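Local coordinates for rubisco operon transcriptional regulator (Synechocystis sp., PDB 5Y2W), which probably acts as a LysR-type transcriptional repressor of carbon-metabolism genes, whose regulatory domain binds the effector 2-phosphoglycolate, at residues L62-E67 with R185-A190; P26-E31 with D206-V211; P78-P83 with S160-V165. One frame throughout, in Å; residues are numbered along the deposited sequence.

Interaction 1: residues L62-E67 with R185-A190. With PGA (2-phosphoglycolic acid), chain B.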
loop_
_atom_site.group_PDB
_atom_site.type_symbol
_atom_site.label_atom_id
_atom_site.label_comp_id
_atom_site.label_asym_id
_atom_site.label_seq_id
_atom_site.Cartn_x
_atom_site.Cartn_y
_atom_site.Cartn_z
ATOM N N LEU A 62 10.361 -16.964 -1.570
ATOM C CA LEU A 62 11.316 -15.895 -1.731
ATOM C C LEU A 62 10.866 -14.583 -1.082
ATOM O O LEU A 62 9.673 -14.299 -0.931
ATOM C CB LEU A 62 11.588 -15.673 -3.206
ATOM C CG LEU A 62 12.320 -16.779 -3.978
ATOM C CD1 LEU A 62 12.271 -16.428 -5.471
ATOM C CD2 LEU A 62 13.770 -17.009 -3.506
ATOM N N TYR A 63 11.868 -13.790 -0.728
ATOM C CA TYR A 63 11.680 -12.551 -0.047
ATOM C C TYR A 63 12.460 -11.494 -0.816
ATOM O O TYR A 63 13.607 -11.704 -1.242
ATOM C CB TYR A 63 12.187 -12.671 1.372
ATOM C CG TYR A 63 11.545 -13.803 2.172
ATOM C CD1 TYR A 63 12.086 -15.105 2.159
ATOM C CD2 TYR A 63 10.403 -13.580 2.941
ATOM C CE1 TYR A 63 11.477 -16.136 2.859
ATOM C CE2 TYR A 63 9.816 -14.602 3.662
ATOM C CZ TYR A 63 10.347 -15.880 3.597
ATOM O OH TYR A 63 9.784 -16.874 4.327
ATOM N N ILE A 64 11.829 -10.345 -0.994
ATOM C CA ILE A 64 12.522 -9.168 -1.486
ATOM C C ILE A 64 12.644 -8.105 -0.395
ATOM O O ILE A 64 11.649 -7.608 0.215
ATOM C CB ILE A 64 11.821 -8.663 -2.718
ATOM C CG1 ILE A 64 11.842 -9.824 -3.725
ATOM C CG2 ILE A 64 12.472 -7.368 -3.226
ATOM C CD1 ILE A 64 11.759 -9.433 -5.183
ATOM N N VAL A 65 13.903 -7.801 -0.119
ATOM C CA VAL A 65 14.293 -6.934 0.967
ATOM C C VAL A 65 15.416 -6.010 0.474
ATOM O O VAL A 65 16.076 -6.323 -0.516
ATOM C CB VAL A 65 14.775 -7.739 2.146
ATOM C CG1 VAL A 65 13.664 -8.673 2.584
ATOM C CG2 VAL A 65 16.068 -8.503 1.802
ATOM N N SER A 66 15.560 -4.850 1.120
ATOM C CA SER A 66 16.739 -3.983 0.968
ATOM C C SER A 66 17.832 -4.156 2.047
ATOM O O SER A 66 18.998 -3.950 1.802
ATOM C CB SER A 66 16.287 -2.517 0.985
ATOM O OG SER A 66 15.495 -2.285 -0.128
ATOM N N GLU A 67 17.398 -4.417 3.258
ATOM C CA GLU A 67 18.264 -4.617 4.406
ATOM C C GLU A 67 17.948 -6.034 4.941
ATOM O O GLU A 67 16.881 -6.286 5.453
ATOM C CB GLU A 67 18.045 -3.554 5.489
ATOM C CG GLU A 67 19.102 -3.644 6.577
ATOM C CD GLU A 67 18.877 -2.784 7.804
ATOM O OE1 GLU A 67 17.819 -2.114 7.957
ATOM O OE2 GLU A 67 19.808 -2.780 8.630
ATOM N N ARG A 185 20.959 1.958 -1.676
ATOM C CA ARG A 185 20.302 0.808 -1.073
ATOM C C ARG A 185 19.903 -0.058 -2.244
ATOM O O ARG A 185 19.814 0.407 -3.374
ATOM C CB ARG A 185 19.146 1.369 -0.264
ATOM C CG ARG A 185 18.218 0.452 0.450
ATOM C CD ARG A 185 17.131 1.349 1.077
ATOM N NE ARG A 185 16.086 0.646 1.841
ATOM C CZ ARG A 185 16.239 0.195 3.087
ATOM N NH1 ARG A 185 17.367 0.418 3.714
ATOM N NH2 ARG A 185 15.242 -0.415 3.727
ATOM N N ARG A 186 19.654 -1.322 -2.008
ATOM C CA ARG A 186 19.491 -2.206 -3.155
ATOM C C ARG A 186 18.343 -3.077 -2.799
ATOM O O ARG A 186 18.100 -3.244 -1.624
ATOM C CB ARG A 186 20.778 -3.024 -3.342
ATOM C CG ARG A 186 22.014 -2.132 -3.563
ATOM C CD ARG A 186 23.280 -2.875 -3.862
ATOM N NE ARG A 186 23.372 -3.317 -5.258
ATOM C CZ ARG A 186 24.250 -4.231 -5.733
ATOM N NH1 ARG A 186 25.121 -4.864 -4.938
ATOM N NH2 ARG A 186 24.229 -4.535 -7.036
ATOM N N TRP A 187 17.605 -3.566 -3.797
ATOM C CA TRP A 187 16.709 -4.679 -3.597
ATOM C C TRP A 187 17.448 -6.023 -3.765
ATOM O O TRP A 187 18.142 -6.248 -4.744
ATOM C CB TRP A 187 15.562 -4.615 -4.609
ATOM C CG TRP A 187 14.474 -3.632 -4.319
ATOM C CD1 TRP A 187 14.158 -3.053 -3.124
ATOM C CD2 TRP A 187 13.526 -3.157 -5.251
ATOM N NE1 TRP A 187 13.066 -2.235 -3.265
ATOM C CE2 TRP A 187 12.655 -2.287 -4.558
ATOM C CE3 TRP A 187 13.284 -3.427 -6.609
ATOM C CZ2 TRP A 187 11.611 -1.644 -5.176
ATOM C CZ3 TRP A 187 12.264 -2.763 -7.221
ATOM C CH2 TRP A 187 11.407 -1.902 -6.485
ATOM N N TYR A 188 17.229 -6.921 -2.819
ATOM C CA TYR A 188 17.787 -8.244 -2.853
ATOM C C TYR A 188 16.683 -9.243 -2.927
ATOM O O TYR A 188 15.647 -9.065 -2.287
ATOM C CB TYR A 188 18.542 -8.537 -1.577
ATOM C CG TYR A 188 19.767 -7.690 -1.325
ATOM C CD1 TYR A 188 20.978 -7.960 -1.961
ATOM C CD2 TYR A 188 19.720 -6.636 -0.403
ATOM C CE1 TYR A 188 22.113 -7.203 -1.692
ATOM C CE2 TYR A 188 20.827 -5.873 -0.144
ATOM C CZ TYR A 188 22.028 -6.165 -0.777
ATOM O OH TYR A 188 23.093 -5.377 -0.464
ATOM N N VAL A 189 16.901 -10.302 -3.699
ATOM C CA VAL A 189 16.034 -11.474 -3.629
ATOM C C VAL A 189 16.753 -12.575 -2.812
ATOM O O VAL A 189 17.907 -12.936 -3.054
ATOM C CB VAL A 189 15.567 -11.965 -5.002
ATOM C CG1 VAL A 189 16.744 -12.192 -5.918
ATOM C CG2 VAL A 189 14.743 -13.244 -4.860
ATOM N N ALA A 190 16.030 -13.039 -1.807
ATOM C CA ALA A 190 16.570 -13.798 -0.725
ATOM C C ALA A 190 15.715 -15.037 -0.499
ATOM O O ALA A 190 14.550 -15.060 -0.886
ATOM C CB ALA A 190 16.616 -12.951 0.545
HETATM P P PGA B . 9.977 -0.659 4.251
HETATM O O1P PGA B . 11.025 -1.056 3.087
HETATM O O2P PGA B . 8.622 -0.980 3.713
HETATM O O3P PGA B . 10.250 0.833 4.505
HETATM O O4P PGA B . 10.252 -1.640 5.329
HETATM C C2 PGA B . 11.016 -0.619 1.745
HETATM C C1 PGA B . 12.406 -0.255 1.236
HETATM O O1 PGA B . 12.539 0.158 0.042
HETATM O O2 PGA B . 13.364 -0.385 2.027
HETATM O O HOH W 1 20.307 -2.080 0.665
HETATM O O HOH W 2 16.801 -0.079 6.380
#
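Tyr63 pairs with Ala190 and Val65 with Tyr188 in an antiparallel pair of strands that runs out into the 2-phosphoglycolate pocket of the LysR regulatory domain. The strand axes lie 4.7 Å apart. Both pairs are hydrogen-bonded in both directions, and the bond from Tyr188 N to Val65 O is short at 2.6 Å. Between them Ile64 and Val189 form a non-hydrogen-bonded pair.

At the pocket end the side chains take over. Ser66 CB sits over one face of the Arg185 guanidinium, 3.3 Å from NE. Ser66 OG lies at the edge of the Trp187 ring, in its plane, 3.4 Å from CD1. OG also gives a weak bond to Arg186 O, and its stronger partner is Asn82. The Arg185 chain is extended from CG to NE, with CG anti to the backbone N (chi1 178°), which carries the guanidinium to the ligand. There Arg185 NE (2.9 Å) and NH2 (2.5 Å) both donate to carboxylate oxygen O2 of 2-phosphoglycolate. Two N-H groups thus converge on one oxygen, which should hold the guanidinium in place; its positive charge probably balances that of the carboxylate. At another part of the guanidinium edge, in its plane, a water accepts from Arg185 NH1 and donates to Glu67 OE1. A second water bridges Ser66 O and Arg186 N.

Strand 11-18 continues the sheet beside Leu62 and Ile64, and strand 74-79 beside Trp187. Helix 199-211 packs on Leu62 and Val189, while helix 48-56 packs against Tyr63 and Val65.

Interaction 2: residues P26-E31 with D206-V211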
loop_
_atom_site.group_PDB
_atom_site.type_symbol
_atom_site.label_atom_id
_atom_site.label_comp_id
_atom_site.label_asym_id
_atom_site.label_seq_id
_atom_site.Cartn_x
_atom_site.Cartn_y
_atom_site.Cartn_z
ATOM N N PRO A 26 4.851 -6.997 -9.418
ATOM C CA PRO A 26 3.679 -7.381 -10.184
ATOM C C PRO A 26 3.827 -7.196 -11.650
ATOM O O PRO A 26 3.316 -7.993 -12.398
ATOM C CB PRO A 26 2.610 -6.424 -9.674
ATOM C CG PRO A 26 2.981 -6.355 -8.218
ATOM C CD PRO A 26 4.472 -6.172 -8.269
ATOM N N ARG A 27 4.461 -6.115 -12.076
ATOM C CA ARG A 27 4.575 -5.886 -13.495
ATOM C C ARG A 27 5.461 -6.985 -14.118
ATOM O O ARG A 27 5.150 -7.479 -15.169
ATOM C CB ARG A 27 5.153 -4.530 -13.757
ATOM C CG ARG A 27 5.238 -4.190 -15.226
ATOM C CD ARG A 27 5.723 -2.764 -15.393
ATOM N NE ARG A 27 7.055 -2.619 -14.821
ATOM C CZ ARG A 27 7.728 -1.479 -14.758
ATOM N NH1 ARG A 27 7.206 -0.361 -15.250
ATOM N NH2 ARG A 27 8.945 -1.466 -14.218
ATOM N N LEU A 28 6.539 -7.372 -13.439
ATOM C CA LEU A 28 7.389 -8.490 -13.866
ATOM C C LEU A 28 6.683 -9.829 -13.853
ATOM O O LEU A 28 6.990 -10.690 -14.660
ATOM C CB LEU A 28 8.603 -8.644 -12.962
ATOM C CG LEU A 28 9.837 -7.781 -13.189
ATOM C CD1 LEU A 28 11.014 -8.579 -12.629
ATOM C CD2 LEU A 28 10.084 -7.391 -14.656
ATOM N N LEU A 29 5.774 -10.034 -12.914
ATOM C CA LEU A 29 4.941 -11.243 -12.919
ATOM C C LEU A 29 4.160 -11.500 -14.208
ATOM O O LEU A 29 3.811 -12.637 -14.476
ATOM C CB LEU A 29 3.961 -11.222 -11.753
ATOM C CG LEU A 29 4.621 -11.306 -10.368
ATOM C CD1 LEU A 29 3.567 -11.398 -9.256
ATOM C CD2 LEU A 29 5.611 -12.471 -10.290
ATOM N N GLY A 30 3.891 -10.458 -14.985
ATOM C CA GLY A 30 3.042 -10.550 -16.153
ATOM C C GLY A 30 3.698 -11.327 -17.254
ATOM O O GLY A 30 3.086 -12.227 -17.823
ATOM N N GLU A 31 4.940 -10.979 -17.564
ATOM C CA GLU A 31 5.684 -11.738 -18.548
ATOM C C GLU A 31 5.864 -13.170 -18.018
ATOM O O GLU A 31 5.598 -14.148 -18.722
ATOM C CB GLU A 31 7.023 -11.062 -18.888
ATOM C CG GLU A 31 7.726 -11.626 -20.146
ATOM C CD GLU A 31 7.607 -10.751 -21.407
ATOM O OE1 GLU A 31 7.063 -9.628 -21.316
ATOM O OE2 GLU A 31 8.074 -11.178 -22.502
ATOM N N ASP A 206 15.768 -17.251 -11.377
ATOM C CA ASP A 206 16.592 -17.090 -12.575
ATOM C C ASP A 206 15.932 -16.125 -13.523
ATOM O O ASP A 206 16.613 -15.387 -14.220
ATOM C CB ASP A 206 16.796 -18.442 -13.323
ATOM C CG ASP A 206 17.536 -19.479 -12.485
ATOM O OD1 ASP A 206 18.316 -19.088 -11.605
ATOM O OD2 ASP A 206 17.321 -20.680 -12.668
ATOM N N TYR A 207 14.599 -16.167 -13.594
ATOM C CA TYR A 207 13.866 -15.229 -14.464
ATOM C C TYR A 207 14.088 -13.758 -13.995
ATOM O O TYR A 207 14.444 -12.844 -14.780
ATOM C CB TYR A 207 12.365 -15.598 -14.521
ATOM C CG TYR A 207 11.534 -14.511 -15.187
ATOM C CD1 TYR A 207 11.567 -14.321 -16.569
ATOM C CD2 TYR A 207 10.753 -13.639 -14.422
ATOM C CE1 TYR A 207 10.840 -13.305 -17.168
ATOM C CE2 TYR A 207 10.029 -12.621 -15.009
ATOM C CZ TYR A 207 10.066 -12.462 -16.377
ATOM O OH TYR A 207 9.325 -11.443 -16.924
ATOM N N LEU A 208 13.917 -13.562 -12.699
ATOM C CA LEU A 208 14.145 -12.241 -12.084
ATOM C C LEU A 208 15.548 -11.750 -12.366
ATOM O O LEU A 208 15.740 -10.619 -12.841
ATOM C CB LEU A 208 13.908 -12.315 -10.565
ATOM C CG LEU A 208 14.084 -11.023 -9.740
ATOM C CD1 LEU A 208 13.169 -9.881 -10.199
ATOM C CD2 LEU A 208 13.812 -11.325 -8.289
ATOM N N MET A 209 16.546 -12.591 -12.070
ATOM C CA MET A 209 17.951 -12.184 -12.315
ATOM C C MET A 209 18.190 -11.853 -13.762
ATOM O O MET A 209 18.889 -10.906 -14.092
ATOM C CB MET A 209 18.928 -13.267 -11.901
ATOM C CG MET A 209 18.886 -13.509 -10.416
ATOM S SD MET A 209 18.946 -11.916 -9.512
ATOM C CE MET A 209 18.538 -12.671 -7.986
ATOM N N ALA A 210 17.613 -12.628 -14.650
ATOM C CA ALA A 210 17.914 -12.399 -16.050
ATOM C C ALA A 210 17.283 -11.120 -16.508
ATOM O O ALA A 210 17.933 -10.310 -17.124
ATOM C CB ALA A 210 17.427 -13.584 -16.888
ATOM N N VAL A 211 15.999 -10.908 -16.199
ATOM C CA VAL A 211 15.319 -9.722 -16.768
ATOM C C VAL A 211 15.834 -8.402 -16.194
ATOM O O VAL A 211 15.735 -7.333 -16.847
ATOM C CB VAL A 211 13.778 -9.789 -16.652
ATOM C CG1 VAL A 211 13.273 -10.995 -17.424
ATOM C CG2 VAL A 211 13.313 -9.808 -15.205
#
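Leu28 meets Leu208 and Val211 in a small helix-helix contact near the surface of the domain, its centre about 17 Å from the centre of the chain. Both helices lie against the five-stranded sheet: Leu208 touches Val189 of strand 186-192, and Pro26 and Leu29 touch strand 39-46. The segments of helix 24-35 and helix 199-211 are steeply inclined, with 105° between their directions. Their axes stay 11.2 Å apart, so the two backbones do not touch, and side chains span the gap, one of them reaching the Leu28 carbonyl.

Leu28 does most of the apolar work with its CD1 branch. That methyl lies 3.5 Å from Leu208 CD1, tighter than usual for two carbons, and the two side chains cross at about a right angle. Leu28 and Val211 instead reach toward each other tip to tip, with CD1 3.7 Å from CG2 of the valine.

Tyr207 forms the other half. Its CG is anti to the backbone N (chi1 169°), which sends the phenol across to the facing helix. The Tyr207 hydroxyl gives a weak hydrogen bond to Leu28 O, 3.3 Å from OH, and this oxygen lies at the ring edge. Glu31 crosses the tyrosine at about a right angle. The ring also meets Phe32. On another side of helix 24-35, Pro26 and Leu29 pack on the second subunit.

The contact is therefore mainly apolar, with one weak polar link.

Interaction 3: residues P78-P83 with S160-V165. With PGA (2-phosphoglycolic acid), chain B.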
loop_
_atom_site.group_PDB
_atom_site.type_symbol
_atom_site.label_atom_id
_atom_site.label_comp_id
_atom_site.label_asym_id
_atom_site.label_seq_id
_atom_site.Cartn_x
_atom_site.Cartn_y
_atom_site.Cartn_z
ATOM N N PRO A 78 21.642 -9.170 -5.046
ATOM C CA PRO A 78 21.085 -7.899 -5.458
ATOM C C PRO A 78 20.653 -8.004 -6.891
ATOM O O PRO A 78 21.318 -8.655 -7.671
ATOM C CB PRO A 78 22.262 -6.951 -5.350
ATOM C CG PRO A 78 23.470 -7.809 -5.682
ATOM C CD PRO A 78 23.121 -9.187 -5.172
ATOM N N PHE A 79 19.524 -7.375 -7.223
ATOM C CA PHE A 79 19.012 -7.341 -8.595
ATOM C C PHE A 79 18.620 -5.946 -9.084
ATOM O O PHE A 79 18.447 -5.764 -10.261
ATOM C CB PHE A 79 17.843 -8.316 -8.773
ATOM C CG PHE A 79 16.610 -7.970 -7.973
ATOM C CD1 PHE A 79 16.438 -8.461 -6.699
ATOM C CD2 PHE A 79 15.609 -7.172 -8.536
ATOM C CE1 PHE A 79 15.301 -8.157 -5.972
ATOM C CE2 PHE A 79 14.463 -6.868 -7.819
ATOM C CZ PHE A 79 14.305 -7.344 -6.536
ATOM N N LEU A 80 18.548 -4.948 -8.205
ATOM C CA LEU A 80 18.077 -3.607 -8.597
ATOM C C LEU A 80 18.393 -2.630 -7.497
ATOM O O LEU A 80 18.235 -2.920 -6.348
ATOM C CB LEU A 80 16.531 -3.633 -8.906
ATOM C CG LEU A 80 15.990 -2.511 -9.797
ATOM C CD1 LEU A 80 16.701 -2.394 -11.138
ATOM C CD2 LEU A 80 14.517 -2.692 -10.039
ATOM N N ASP A 81 18.856 -1.461 -7.856
ATOM C CA ASP A 81 19.095 -0.417 -6.882
ATOM C C ASP A 81 17.776 0.085 -6.326
ATOM O O ASP A 81 16.766 0.077 -7.014
ATOM C CB ASP A 81 19.780 0.770 -7.540
ATOM C CG ASP A 81 21.192 0.446 -7.967
ATOM O OD1 ASP A 81 21.681 -0.638 -7.590
ATOM O OD2 ASP A 81 21.811 1.283 -8.657
ATOM N N ASN A 82 17.829 0.537 -5.084
ATOM C CA ASN A 82 16.682 1.073 -4.420
ATOM C C ASN A 82 17.069 2.385 -3.741
ATOM O O ASN A 82 17.148 2.479 -2.516
ATOM C CB ASN A 82 16.194 0.062 -3.404
ATOM C CG ASN A 82 14.946 0.541 -2.686
ATOM O OD1 ASN A 82 14.127 1.329 -3.238
ATOM N ND2 ASN A 82 14.800 0.096 -1.456
ATOM N N PRO A 83 17.322 3.400 -4.539
ATOM C CA PRO A 83 17.718 4.652 -3.913
ATOM C C PRO A 83 16.540 5.334 -3.177
ATOM O O PRO A 83 15.447 5.471 -3.751
ATOM C CB PRO A 83 18.160 5.496 -5.079
ATOM C CG PRO A 83 17.353 5.030 -6.214
ATOM C CD PRO A 83 17.030 3.569 -5.961
ATOM N N SER A 160 11.602 5.469 -1.059
ATOM C CA SER A 160 12.156 4.857 -2.267
ATOM C C SER A 160 11.715 5.597 -3.473
ATOM O O SER A 160 10.527 5.863 -3.650
ATOM C CB SER A 160 11.684 3.410 -2.433
ATOM O OG SER A 160 12.221 2.897 -3.628
ATOM N N GLN A 161 12.667 5.884 -4.330
ATOM C CA GLN A 161 12.387 6.428 -5.634
ATOM C C GLN A 161 11.453 5.577 -6.461
ATOM O O GLN A 161 10.790 6.105 -7.341
ATOM C CB GLN A 161 13.681 6.544 -6.405
ATOM C CG GLN A 161 13.624 7.559 -7.527
ATOM C CD GLN A 161 14.969 8.161 -7.791
ATOM O OE1 GLN A 161 15.983 7.585 -7.445
ATOM N NE2 GLN A 161 14.991 9.308 -8.410
ATOM N N HIS A 162 11.374 4.264 -6.185
ATOM C CA HIS A 162 10.419 3.404 -6.908
ATOM C C HIS A 162 8.989 3.808 -6.622
ATOM O O HIS A 162 8.115 3.426 -7.378
ATOM C CB HIS A 162 10.595 1.933 -6.535
ATOM C CG HIS A 162 11.942 1.389 -6.914
ATOM N ND1 HIS A 162 12.315 1.203 -8.222
ATOM C CD2 HIS A 162 13.014 1.031 -6.168
ATOM C CE1 HIS A 162 13.561 0.760 -8.273
ATOM N NE2 HIS A 162 14.010 0.650 -7.038
ATOM N N THR A 163 8.729 4.546 -5.528
ATOM C CA THR A 163 7.324 4.919 -5.211
ATOM C C THR A 163 6.834 6.046 -6.128
ATOM O O THR A 163 5.627 6.259 -6.268
ATOM C CB THR A 163 7.141 5.400 -3.758
ATOM O OG1 THR A 163 7.900 6.582 -3.558
ATOM C CG2 THR A 163 7.548 4.325 -2.716
ATOM N N LEU A 164 7.776 6.779 -6.722
ATOM C CA LEU A 164 7.472 7.870 -7.662
ATOM C C LEU A 164 7.197 7.454 -9.123
ATOM O O LEU A 164 7.023 8.303 -9.966
ATOM C CB LEU A 164 8.623 8.875 -7.666
ATOM C CG LEU A 164 8.988 9.513 -6.318
ATOM C CD1 LEU A 164 10.298 10.284 -6.471
ATOM C CD2 LEU A 164 7.834 10.378 -5.785
ATOM N N VAL A 165 7.155 6.161 -9.401
ATOM C CA VAL A 165 6.924 5.640 -10.757
ATOM C C VAL A 165 5.464 5.854 -11.180
ATOM O O VAL A 165 5.172 6.024 -12.367
ATOM C CB VAL A 165 7.360 4.149 -10.813
ATOM C CG1 VAL A 165 7.051 3.471 -12.148
ATOM C CG2 VAL A 165 8.838 4.060 -10.440
HETATM P P PGA B . 9.977 -0.659 4.251
HETATM O O1P PGA B . 11.025 -1.056 3.087
HETATM O O2P PGA B . 8.622 -0.980 3.713
HETATM O O3P PGA B . 10.250 0.833 4.505
HETATM O O4P PGA B . 10.252 -1.640 5.329
HETATM C C2 PGA B . 11.016 -0.619 1.745
HETATM C C1 PGA B . 12.406 -0.255 1.236
HETATM O O1 PGA B . 12.539 0.158 0.042
HETATM O O2 PGA B . 13.364 -0.385 2.027
#
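The His162 ring turns its edge to the chain at Asp81 and Asn82. His162 NE2 donates to Asp81 O at 2.8 Å, in the carbonyl plane, on a lone pair, and close to the ring plane. Asn82 OD1 lies at the same edge, 3.1 Å from His162 CD2, and the amide and ring planes are 26° apart. Leu80 crosses the ring obliquely, with CD2 4.0 Å from His162 CE1. Trp187 stacks on His162.

Asn82 works in two directions. Its CG is anti to the backbone N (chi1 -178°), which sets the amide between Ser160 and the ligand. Asn82 OD1 accepts a very short bond from Ser160 OG, 2.5 Å, while ND2 donates to carboxylate oxygen O1 of 2-phosphoglycolate at 2.7 Å. Ser160 OG in turn accepts from His162 N, making an ST turn. Gln161 N donates to Pro83 O at 2.9 Å in a nearly straight bond (174°).

Segment 78-83 leads from the five-stranded to the three-stranded sheet, consistent with a connection between the lobes of a periplasmic-binding-protein-like domain, and meets strand 157-160 and the 3-10 turn 161-163. The Ser160 bond, with that of Ser66 OG at ND2, probably keeps the N-H side of the Asn82 amide toward the carboxylate.

In the fold
From the N terminus, helix 24-35 comes first, and interaction 2 joins it to helix 199-211 near the end of the chain, closing the widest loop. Interaction 1 is nested inside it, pairing strand 62-65 with strand 186-192. Interaction 3 is nested inside that, tying 78-83 to the end of strand 157-160 and the 3-10 turn that follows. No loops cross. Interactions 1 and 3 both touch 2-phosphoglycolate and meet through backbone pairing of Arg185 with Asn82 and Trp187 with Leu80. Strand 186-192 lies between strands 62-65 and 74-79 in the five-stranded sheet, and segment 78-83 leads from there to the three-stranded sheet. Helix 199-211 links interaction 2 to the others through Val189 and Phe79.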